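Local coordinates for esterase (uncultured bacterium pCosCE1, PDB 7ATL), which hydrolyses carboxylic esters as a family VIII carboxylesterase of the beta-lactamase-like fold and also shows promiscuous acyltransferase activity, at residues Asp5-Gln13 and Ile32-Asn42; Pro132-Asp140 and Asn152-Asp160. All blocks are in the same frame, centred on the assembly; numbering follows the deposited sequence. Where two conformers were deposited one is given.

Interaction 1: Asp5-Gln13 and Ile32-Asn42; sequences DQSLAKRVQ and IARHGRVIYAN
Asp5-Gln13, a length of helix 3-21, runs alongside strand 40-42 of the hairpin Ile32-Asn42, the axes of these short segments 9.5 Å apart and 35° from parallel, with Ala9 over Tyr40 and Asp5 near the corner at Ile39. Tyr40 is the centre of the contact. With CG anti to the backbone N (chi1 177°), the ring reaches along the helix side formed by Ala9 and Val12, where Val12 sits over one face, its CB 4.2 Å from the ring centroid in a CH-pi contact. The small Ala9 allows close approach, its CB 3.8 Å from Tyr40 CD1. Leu8 uses one branch for the hairpin: its CD2 meets Ile39 CD1 at 3.4 Å and also touches Tyr40 CB and Ile32 CD1. The branched Val12 turns its other methyl, CG2, to Ile32 CD1 at 4.0 Å, so aliphatic groups fill the layer between helix and strands. Asp5 divides its carboxylate between two long arginines: OD1 faces the edge of the Arg34 guanidinium, 3.6 Å from NH1, the two flat groups nearly coplanar, while OD2 accepts a hydrogen bond from Arg37 NH2 at 3.1 Å, bent to 138° at the hydrogen. Both arginines bend at chi3 to reach it, and the two bridges probably stabilise the negative charge of Asp5. A type I' turn, Arg34 to Arg37, joins the strands, and Gly36 suits its positive phi. Ile39 and Tyr40 oppose Ile32 in a classic beta bulge, both amides donating to Ile32 O. An N-terminal helix packed on the edge hairpin of the antiparallel sheet is characteristic of the serine beta-lactamase fold.

Interaction 2: Pro132-Asp140 and Asn152-Asp160; sequences PYHRLGIKD and NLRLLAQAD. With EDO (1,2-ethanediol), chain F.
Tyr133 meets Leu156 and Ala159 obliquely, while Ile138 CD1 lies over one ring face, 3.7 Å above the plane and nearer the rim than the centre, and a water sits in plane at the edge. That water donates a hydrogen bond to Asp160 O, and the phenol oxygen has a further partner in the backbone N of Asp122. The contact pairs the short helix 132-136, closed by a Schellman motif at Gly137, with the end of helix 149-157. Glycine suits the positive phi (80°) at this stop, after which the chain runs on extended past the second helix. The hydrophobic layer is built from branch ends: Leu156 CD1 is 3.4 Å from Tyr133 CZ, Ala159 CB is 3.6 Å from Tyr133 CE1, and Leu136 CD1 reaches the same methyl. Ile138, its CG1 beside the backbone N (chi1 -68°), lies antiparallel beside Leu155 and brings CD1 to 3.7 Å from Leu156 CA. Leu155 turns CD1 to the carbonyls of Leu136 and Gly137. Beyond this layer, Lys139 NZ donates to a 1,2-ethanediol, probably from the crystallisation liquor. Asparagine suits its place because its amide can both accept from and donate to one backbone residue: Asn152 OD1 takes the N-H of Lys139 at 2.9 Å, nearly straight (166°), while Asn152 ND2, its partner close to the amide plane, donates a hydrogen bond to Lys139 O at 2.9 Å.

In the fold
The two contacts stand on opposite sides of the chain's centre, about 44 Å apart between centres and about 27 Å between nearest atoms, and share no helix or strand. Both segments of interaction 1 precede those of interaction 2 in the sequence. Interaction 1 belongs to the seven-stranded antiparallel sheet, at its outermost strand 37-44, where helix 3-21 packs beside helix 372-381 near the chain's end. Interaction 2 lies in the helical part, with helix 174-186 behind helix 149-157. Tyr133 there lies near, without touching, Ser65, Lys68 and Tyr123, an SxxK-type set that probably forms the active site, as in beta-lactamase relatives, whereas interaction 1 is structural packing at the sheet's far edge.

Interaction 1: Asp5-Gln13 and Ile32-Asn42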
loop_
_atom_site.group_PDB
_atom_site.type_symbol
_atom_site.label_atom_id
_atom_site.label_comp_id
_atom_site.label_asym_id
_atom_site.label_seq_id
_atom_site.Cartn_x
_atom_site.Cartn_y
_atom_site.Cartn_z
ATOM N N ASP A 5 16.560 3.873 23.678
ATOM C CA ASP A 5 15.904 2.724 22.991
ATOM C C ASP A 5 14.806 2.095 23.872
ATOM O O ASP A 5 13.739 1.735 23.312
ATOM C CB ASP A 5 16.943 1.697 22.519
ATOM C CG ASP A 5 17.697 2.102 21.252
ATOM O OD1 ASP A 5 17.404 3.218 20.689
ATOM O OD2 ASP A 5 18.567 1.298 20.821
ATOM N N GLN A 6 15.017 1.950 25.186
ATOM C CA GLN A 6 13.985 1.364 26.100
ATOM C C GLN A 6 13.013 2.462 26.545
ATOM O O GLN A 6 11.919 2.137 27.002
ATOM C CB GLN A 6 14.607 0.634 27.293
ATOM C CG GLN A 6 15.462 1.530 28.166
ATOM C CD GLN A 6 16.053 0.775 29.329
ATOM O OE1 GLN A 6 15.895 1.149 30.490
ATOM N NE2 GLN A 6 16.733 -0.315 29.014
ATOM N N SER A 7 13.409 3.719 26.409
ATOM C CA SER A 7 12.525 4.894 26.589
ATOM C C SER A 7 11.475 4.923 25.461
ATOM O O SER A 7 10.317 5.280 25.714
ATOM C CB SER A 7 13.357 6.135 26.592
ATOM O OG SER A 7 12.785 7.082 27.454
ATOM N N LEU A 8 11.904 4.570 24.247
ATOM C CA LEU A 8 11.070 4.482 23.027
ATOM C C LEU A 8 10.084 3.325 23.198
ATOM O O LEU A 8 8.853 3.552 23.070
ATOM C CB LEU A 8 12.010 4.250 21.841
ATOM C CG LEU A 8 11.344 4.016 20.489
ATOM C CD1 LEU A 8 11.122 5.331 19.764
ATOM C CD2 LEU A 8 12.199 3.091 19.647
ATOM N N ALA A 9 10.626 2.139 23.477
ATOM C CA ALA A 9 9.852 0.923 23.812
ATOM C C ALA A 9 8.720 1.289 24.797
ATOM O O ALA A 9 7.557 0.932 24.536
ATOM C CB ALA A 9 10.784 -0.155 24.322
ATOM N N LYS A 10 9.032 2.040 25.849
ATOM C CA LYS A 10 8.055 2.551 26.844
ATOM C C LYS A 10 6.915 3.232 26.071
ATOM O O LYS A 10 5.784 2.733 26.157
ATOM C CB LYS A 10 8.781 3.468 27.849
ATOM C CG LYS A 10 7.973 4.022 29.027
ATOM C CD LYS A 10 7.175 2.993 29.832
ATOM C CE LYS A 10 7.975 1.791 30.306
ATOM N NZ LYS A 10 8.973 2.149 31.342
ATOM N N ARG A 11 7.218 4.295 25.313
ATOM C CA ARG A 11 6.219 5.207 24.683
ATOM C C ARG A 11 5.352 4.424 23.691
ATOM O O ARG A 11 4.103 4.554 23.745
ATOM C CB ARG A 11 6.917 6.370 23.967
ATOM C CG ARG A 11 7.572 7.391 24.888
ATOM C CD ARG A 11 8.035 8.628 24.140
ATOM N NE ARG A 11 9.004 8.349 23.070
ATOM C CZ ARG A 11 10.324 8.181 23.215
ATOM N NH1 ARG A 11 10.898 8.238 24.405
ATOM N NH2 ARG A 11 11.074 7.933 22.154
ATOM N N VAL A 12 5.993 3.618 22.842
ATOM C CA VAL A 12 5.339 2.881 21.722
ATOM C C VAL A 12 4.421 1.801 22.302
ATOM O O VAL A 12 3.213 1.822 21.968
ATOM C CB VAL A 12 6.381 2.293 20.757
ATOM C CG1 VAL A 12 5.746 1.369 19.734
ATOM C CG2 VAL A 12 7.156 3.401 20.071
ATOM N N GLN A 13 4.971 0.913 23.136
ATOM C CA GLN A 13 4.212 -0.083 23.937
ATOM C C GLN A 13 2.982 0.585 24.576
ATOM O O GLN A 13 1.870 0.005 24.514
ATOM C CB GLN A 13 5.119 -0.654 25.023
ATOM C CG GLN A 13 4.508 -1.830 25.761
ATOM C CD GLN A 13 4.321 -2.970 24.791
ATOM O OE1 GLN A 13 5.213 -3.270 23.998
ATOM N NE2 GLN A 13 3.154 -3.596 24.832
ATOM N N ILE A 32 10.532 -0.779 14.309
ATOM C CA ILE A 32 11.278 0.493 14.093
ATOM C C ILE A 32 12.762 0.166 13.928
ATOM O O ILE A 32 13.312 -0.563 14.788
ATOM C CB ILE A 32 11.041 1.497 15.233
ATOM C CG1 ILE A 32 9.553 1.777 15.428
ATOM C CG2 ILE A 32 11.840 2.769 14.990
ATOM C CD1 ILE A 32 9.197 2.110 16.849
ATOM N N ALA A 33 13.360 0.687 12.854
ATOM C CA ALA A 33 14.804 0.626 12.557
ATOM C C ALA A 33 15.370 2.043 12.628
ATOM O O ALA A 33 14.638 2.994 12.272
ATOM C CB ALA A 33 15.018 0.016 11.194
ATOM N N ARG A 34 16.598 2.184 13.124
ATOM C CA ARG A 34 17.422 3.396 12.890
ATOM C C ARG A 34 18.733 2.962 12.242
ATOM O O ARG A 34 19.356 1.982 12.727
ATOM C CB ARG A 34 17.653 4.193 14.173
ATOM C CG ARG A 34 18.274 5.557 13.907
ATOM C CD ARG A 34 18.690 6.238 15.184
ATOM N NE ARG A 34 17.492 6.546 15.952
ATOM C CZ ARG A 34 17.156 6.004 17.127
ATOM N NH1 ARG A 34 17.931 5.107 17.724
ATOM N NH2 ARG A 34 16.029 6.375 17.709
ATOM N N HIS A 35 19.108 3.630 11.149
ATOM C CA HIS A 35 20.281 3.235 10.329
ATOM C C HIS A 35 20.254 1.720 10.055
ATOM O O HIS A 35 21.343 1.121 10.001
ATOM C CB HIS A 35 21.571 3.666 11.037
ATOM C CG HIS A 35 21.827 5.121 10.914
ATOM N ND1 HIS A 35 22.178 5.711 9.677
ATOM C CD2 HIS A 35 21.797 6.105 11.843
ATOM C CE1 HIS A 35 22.359 7.000 9.865
ATOM N NE2 HIS A 35 22.133 7.265 11.195
ATOM N N GLY A 36 19.066 1.121 9.878
ATOM C CA GLY A 36 18.910 -0.261 9.378
ATOM C C GLY A 36 18.841 -1.286 10.480
ATOM O O GLY A 36 18.688 -2.437 10.167
ATOM N N ARG A 37 19.003 -0.893 11.732
ATOM C CA ARG A 37 19.033 -1.836 12.875
ATOM C C ARG A 37 17.666 -1.751 13.540
ATOM O O ARG A 37 17.193 -0.620 13.796
ATOM C CB ARG A 37 20.167 -1.484 13.848
ATOM C CG ARG A 37 20.141 -2.249 15.166
ATOM C CD ARG A 37 21.448 -2.084 15.947
ATOM N NE ARG A 37 21.336 -0.979 16.875
ATOM C CZ ARG A 37 20.649 -1.029 18.008
ATOM N NH1 ARG A 37 20.041 -2.142 18.368
ATOM N NH2 ARG A 37 20.565 0.029 18.787
ATOM N N VAL A 38 17.054 -2.899 13.795
ATOM C CA VAL A 38 15.743 -2.974 14.488
ATOM C C VAL A 38 15.979 -2.503 15.931
ATOM O O VAL A 38 16.591 -3.234 16.697
ATOM C CB VAL A 38 15.172 -4.404 14.363
ATOM C CG1 VAL A 38 14.017 -4.681 15.320
ATOM C CG2 VAL A 38 14.764 -4.736 12.939
ATOM N N ILE A 39 15.558 -1.290 16.279
ATOM C CA ILE A 39 15.643 -0.755 17.670
ATOM C C ILE A 39 14.368 -1.109 18.454
ATOM O O ILE A 39 14.422 -1.069 19.678
ATOM C CB ILE A 39 15.919 0.763 17.672
ATOM C CG1 ILE A 39 14.761 1.559 17.064
ATOM C CG2 ILE A 39 17.228 1.088 16.969
ATOM C CD1 ILE A 39 14.761 3.028 17.410
ATOM N N TYR A 40 13.255 -1.437 17.801
ATOM C CA TYR A 40 11.992 -1.846 18.474
ATOM C C TYR A 40 11.207 -2.825 17.584
ATOM O O TYR A 40 11.032 -2.540 16.385
ATOM C CB TYR A 40 11.149 -0.614 18.813
ATOM C CG TYR A 40 9.806 -0.920 19.425
ATOM C CD1 TYR A 40 9.665 -1.066 20.794
ATOM C CD2 TYR A 40 8.666 -1.074 18.643
ATOM C CE1 TYR A 40 8.433 -1.331 21.377
ATOM C CE2 TYR A 40 7.423 -1.355 19.207
ATOM C CZ TYR A 40 7.308 -1.483 20.584
ATOM O OH TYR A 40 6.110 -1.752 21.174
ATOM N N ALA A 41 10.734 -3.935 18.167
ATOM C CA ALA A 41 9.906 -4.976 17.506
ATOM C C ALA A 41 8.866 -5.501 18.493
ATOM O O ALA A 41 9.282 -6.063 19.501
ATOM C CB ALA A 41 10.770 -6.118 17.032
ATOM N N ASN A 42 7.569 -5.381 18.208
ATOM C CA ASN A 42 6.548 -5.818 19.194
ATOM C C ASN A 42 5.238 -6.244 18.531
ATOM O O ASN A 42 4.661 -5.442 17.797
ATOM C CB ASN A 42 6.296 -4.727 20.231
ATOM C CG ASN A 42 5.637 -5.296 21.463
ATOM O OD1 ASN A 42 5.969 -6.401 21.893
ATOM N ND2 ASN A 42 4.682 -4.567 22.006
#

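Interaction 2: Pro132-Asp140 and Asn152-Asp160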
loop_
_atom_site.group_PDB
_atom_site.type_symbol
_atom_site.label_atom_id
_atom_site.label_comp_id
_atom_site.label_asym_id
_atom_site.label_seq_id
_atom_site.Cartn_x
_atom_site.Cartn_y
_atom_site.Cartn_z
ATOM N N PRO A 132 -19.660 4.879 -12.801
ATOM C CA PRO A 132 -19.254 4.225 -14.046
ATOM C C PRO A 132 -18.474 2.909 -13.848
ATOM O O PRO A 132 -18.744 1.961 -14.586
ATOM C CB PRO A 132 -18.440 5.278 -14.812
ATOM C CG PRO A 132 -18.234 6.445 -13.841
ATOM C CD PRO A 132 -19.222 6.275 -12.702
ATOM N N TYR A 133 -17.563 2.839 -12.867
ATOM C CA TYR A 133 -16.820 1.585 -12.555
ATOM C C TYR A 133 -17.776 0.497 -12.022
ATOM O O TYR A 133 -17.589 -0.654 -12.428
ATOM C CB TYR A 133 -15.682 1.842 -11.567
ATOM C CG TYR A 133 -14.417 2.446 -12.124
ATOM C CD1 TYR A 133 -14.406 3.243 -13.248
ATOM C CD2 TYR A 133 -13.216 2.261 -11.469
ATOM C CE1 TYR A 133 -13.230 3.807 -13.725
ATOM C CE2 TYR A 133 -12.037 2.831 -11.925
ATOM C CZ TYR A 133 -12.038 3.609 -13.059
ATOM O OH TYR A 133 -10.877 4.160 -13.499
ATOM N N HIS A 134 -18.755 0.828 -11.157
ATOM C CA HIS A 134 -19.780 -0.132 -10.657
ATOM C C HIS A 134 -20.532 -0.747 -11.860
ATOM O O HIS A 134 -20.566 -1.989 -11.972
ATOM C CB HIS A 134 -20.679 0.573 -9.611
ATOM C CG HIS A 134 -19.972 1.092 -8.385
ATOM N ND1 HIS A 134 -19.443 2.388 -8.307
ATOM C CD2 HIS A 134 -19.729 0.515 -7.181
ATOM C CE1 HIS A 134 -18.905 2.560 -7.121
ATOM N NE2 HIS A 134 -19.066 1.432 -6.422
ATOM N N ARG A 135 -21.074 0.109 -12.735
ATOM C CA ARG A 135 -21.859 -0.311 -13.920
ATOM C C ARG A 135 -20.997 -1.169 -14.852
ATOM O O ARG A 135 -21.561 -1.962 -15.600
ATOM C CB ARG A 135 -22.465 0.890 -14.658
ATOM C CG ARG A 135 -23.743 1.427 -14.015
ATOM C CD ARG A 135 -24.511 2.452 -14.848
ATOM N NE ARG A 135 -23.634 3.277 -15.693
ATOM C CZ ARG A 135 -22.988 4.406 -15.334
ATOM N NH1 ARG A 135 -23.081 4.910 -14.111
ATOM N NH2 ARG A 135 -22.228 5.031 -16.216
ATOM N N LEU A 136 -19.681 -1.042 -14.837
ATOM C CA LEU A 136 -18.840 -1.843 -15.764
ATOM C C LEU A 136 -18.370 -3.136 -15.096
ATOM O O LEU A 136 -17.893 -3.985 -15.820
ATOM C CB LEU A 136 -17.655 -0.994 -16.222
ATOM C CG LEU A 136 -17.897 -0.212 -17.510
ATOM C CD1 LEU A 136 -16.797 0.825 -17.722
ATOM C CD2 LEU A 136 -17.996 -1.168 -18.701
ATOM N N GLY A 137 -18.467 -3.265 -13.769
ATOM C CA GLY A 137 -18.044 -4.488 -13.061
ATOM C C GLY A 137 -16.540 -4.538 -12.848
ATOM O O GLY A 137 -15.980 -5.646 -12.737
ATOM N N ILE A 138 -15.900 -3.379 -12.799
ATOM C CA ILE A 138 -14.460 -3.261 -12.479
ATOM C C ILE A 138 -14.261 -3.622 -11.000
ATOM O O ILE A 138 -15.051 -3.187 -10.148
ATOM C CB ILE A 138 -13.987 -1.843 -12.843
ATOM C CG1 ILE A 138 -14.023 -1.653 -14.359
ATOM C CG2 ILE A 138 -12.614 -1.535 -12.267
ATOM C CD1 ILE A 138 -14.111 -0.219 -14.781
ATOM N N LYS A 139 -13.224 -4.400 -10.712
ATOM C CA LYS A 139 -12.862 -4.833 -9.344
ATOM C C LYS A 139 -11.666 -4.016 -8.845
ATOM O O LYS A 139 -10.778 -3.676 -9.638
ATOM C CB LYS A 139 -12.605 -6.342 -9.366
ATOM C CG LYS A 139 -13.777 -7.172 -9.886
ATOM C CD LYS A 139 -15.052 -7.021 -9.059
ATOM C CE LYS A 139 -16.328 -7.342 -9.811
ATOM N NZ LYS A 139 -17.487 -6.738 -9.120
ATOM N N ASP A 140 -11.650 -3.711 -7.555
ATOM C CA ASP A 140 -10.582 -2.889 -6.930
ATOM C C ASP A 140 -9.456 -3.781 -6.403
ATOM O O ASP A 140 -8.456 -3.204 -5.967
ATOM C CB ASP A 140 -11.158 -1.995 -5.828
ATOM C CG ASP A 140 -11.951 -0.795 -6.325
ATOM O OD1 ASP A 140 -11.779 -0.404 -7.526
ATOM O OD2 ASP A 140 -12.709 -0.211 -5.481
ATOM N N ASN A 152 -10.184 -7.952 -16.001
ATOM C CA ASN A 152 -10.520 -6.757 -15.181
ATOM C C ASN A 152 -9.987 -5.471 -15.825
ATOM O O ASN A 152 -10.694 -4.439 -15.774
ATOM C CB ASN A 152 -10.013 -6.867 -13.748
ATOM C CG ASN A 152 -10.670 -5.833 -12.864
ATOM O OD1 ASN A 152 -11.877 -5.617 -12.980
ATOM N ND2 ASN A 152 -9.881 -5.191 -12.003
ATOM N N LEU A 153 -8.790 -5.512 -16.403
ATOM C CA LEU A 153 -8.162 -4.305 -16.999
ATOM C C LEU A 153 -8.803 -3.997 -18.368
ATOM O O LEU A 153 -8.803 -2.795 -18.761
ATOM C CB LEU A 153 -6.640 -4.496 -17.086
ATOM C CG LEU A 153 -5.920 -4.644 -15.745
ATOM C CD1 LEU A 153 -4.417 -4.708 -15.940
ATOM C CD2 LEU A 153 -6.278 -3.520 -14.780
ATOM N N ARG A 154 -9.342 -5.006 -19.059
ATOM C CA ARG A 154 -10.095 -4.764 -20.311
ATOM C C ARG A 154 -11.397 -4.051 -19.957
ATOM O O ARG A 154 -11.850 -3.211 -20.772
ATOM C CB ARG A 154 -10.321 -6.048 -21.113
ATOM C CG ARG A 154 -9.083 -6.514 -21.878
ATOM C CD ARG A 154 -9.193 -7.963 -22.333
ATOM N NE ARG A 154 -8.078 -8.358 -23.174
ATOM C CZ ARG A 154 -7.900 -7.990 -24.441
ATOM N NH1 ARG A 154 -8.755 -7.181 -25.039
ATOM N NH2 ARG A 154 -6.835 -8.413 -25.104
ATOM N N LEU A 155 -11.955 -4.326 -18.781
ATOM C CA LEU A 155 -13.169 -3.609 -18.328
ATOM C C LEU A 155 -12.776 -2.159 -18.023
ATOM O O LEU A 155 -13.480 -1.234 -18.482
ATOM C CB LEU A 155 -13.780 -4.339 -17.122
ATOM C CG LEU A 155 -14.432 -5.707 -17.397
ATOM C CD1 LEU A 155 -15.077 -6.248 -16.126
ATOM C CD2 LEU A 155 -15.477 -5.657 -18.507
ATOM N N LEU A 156 -11.672 -1.962 -17.289
ATOM C CA LEU A 156 -11.148 -0.616 -16.893
ATOM C C LEU A 156 -10.867 0.227 -18.149
ATOM O O LEU A 156 -11.131 1.462 -18.119
ATOM C CB LEU A 156 -9.879 -0.802 -16.052
ATOM C CG LEU A 156 -9.187 0.469 -15.562
ATOM C CD1 LEU A 156 -10.126 1.326 -14.718
ATOM C CD2 LEU A 156 -7.955 0.108 -14.756
ATOM N N ALA A 157 -10.349 -0.416 -19.203
ATOM C CA ALA A 157 -9.987 0.215 -20.493
ATOM C C ALA A 157 -11.221 0.872 -21.113
ATOM O O ALA A 157 -11.039 1.850 -21.858
ATOM C CB ALA A 157 -9.387 -0.794 -21.448
ATOM N N GLN A 158 -12.420 0.345 -20.816
ATOM C CA GLN A 158 -13.698 0.817 -21.417
ATOM C C GLN A 158 -14.290 2.001 -20.632
ATOM O O GLN A 158 -15.295 2.580 -21.097
ATOM C CB GLN A 158 -14.704 -0.325 -21.484
ATOM C CG GLN A 158 -14.302 -1.447 -22.428
ATOM C CD GLN A 158 -15.277 -2.579 -22.240
ATOM O OE1 GLN A 158 -14.911 -3.680 -21.834
ATOM N NE2 GLN A 158 -16.547 -2.275 -22.444
ATOM N N ALA A 159 -13.719 2.331 -19.479
ATOM C CA ALA A 159 -14.153 3.477 -18.661
ATOM C C ALA A 159 -13.441 4.756 -19.124
ATOM O O ALA A 159 -12.273 4.730 -19.464
ATOM C CB ALA A 159 -13.906 3.192 -17.194
ATOM N N ASP A 160 -14.134 5.873 -19.056
ATOM C CA ASP A 160 -13.541 7.212 -19.234
ATOM C C ASP A 160 -12.403 7.377 -18.219
ATOM O O ASP A 160 -12.612 7.069 -17.025
ATOM C CB ASP A 160 -14.620 8.290 -19.079
ATOM C CG ASP A 160 -15.659 8.302 -20.192
ATOM O OD1 ASP A 160 -15.506 7.512 -21.173
ATOM O OD2 ASP A 160 -16.612 9.124 -20.083
HETATM C C1 EDO F . -19.087 -4.003 -9.764
HETATM O O1 EDO F . -17.658 -4.129 -9.690
HETATM C C2 EDO F . -19.687 -3.097 -8.750
HETATM O O2 EDO F . -21.094 -3.045 -8.745
HETATM O O HOH W 1 -10.725 5.417 -15.690
#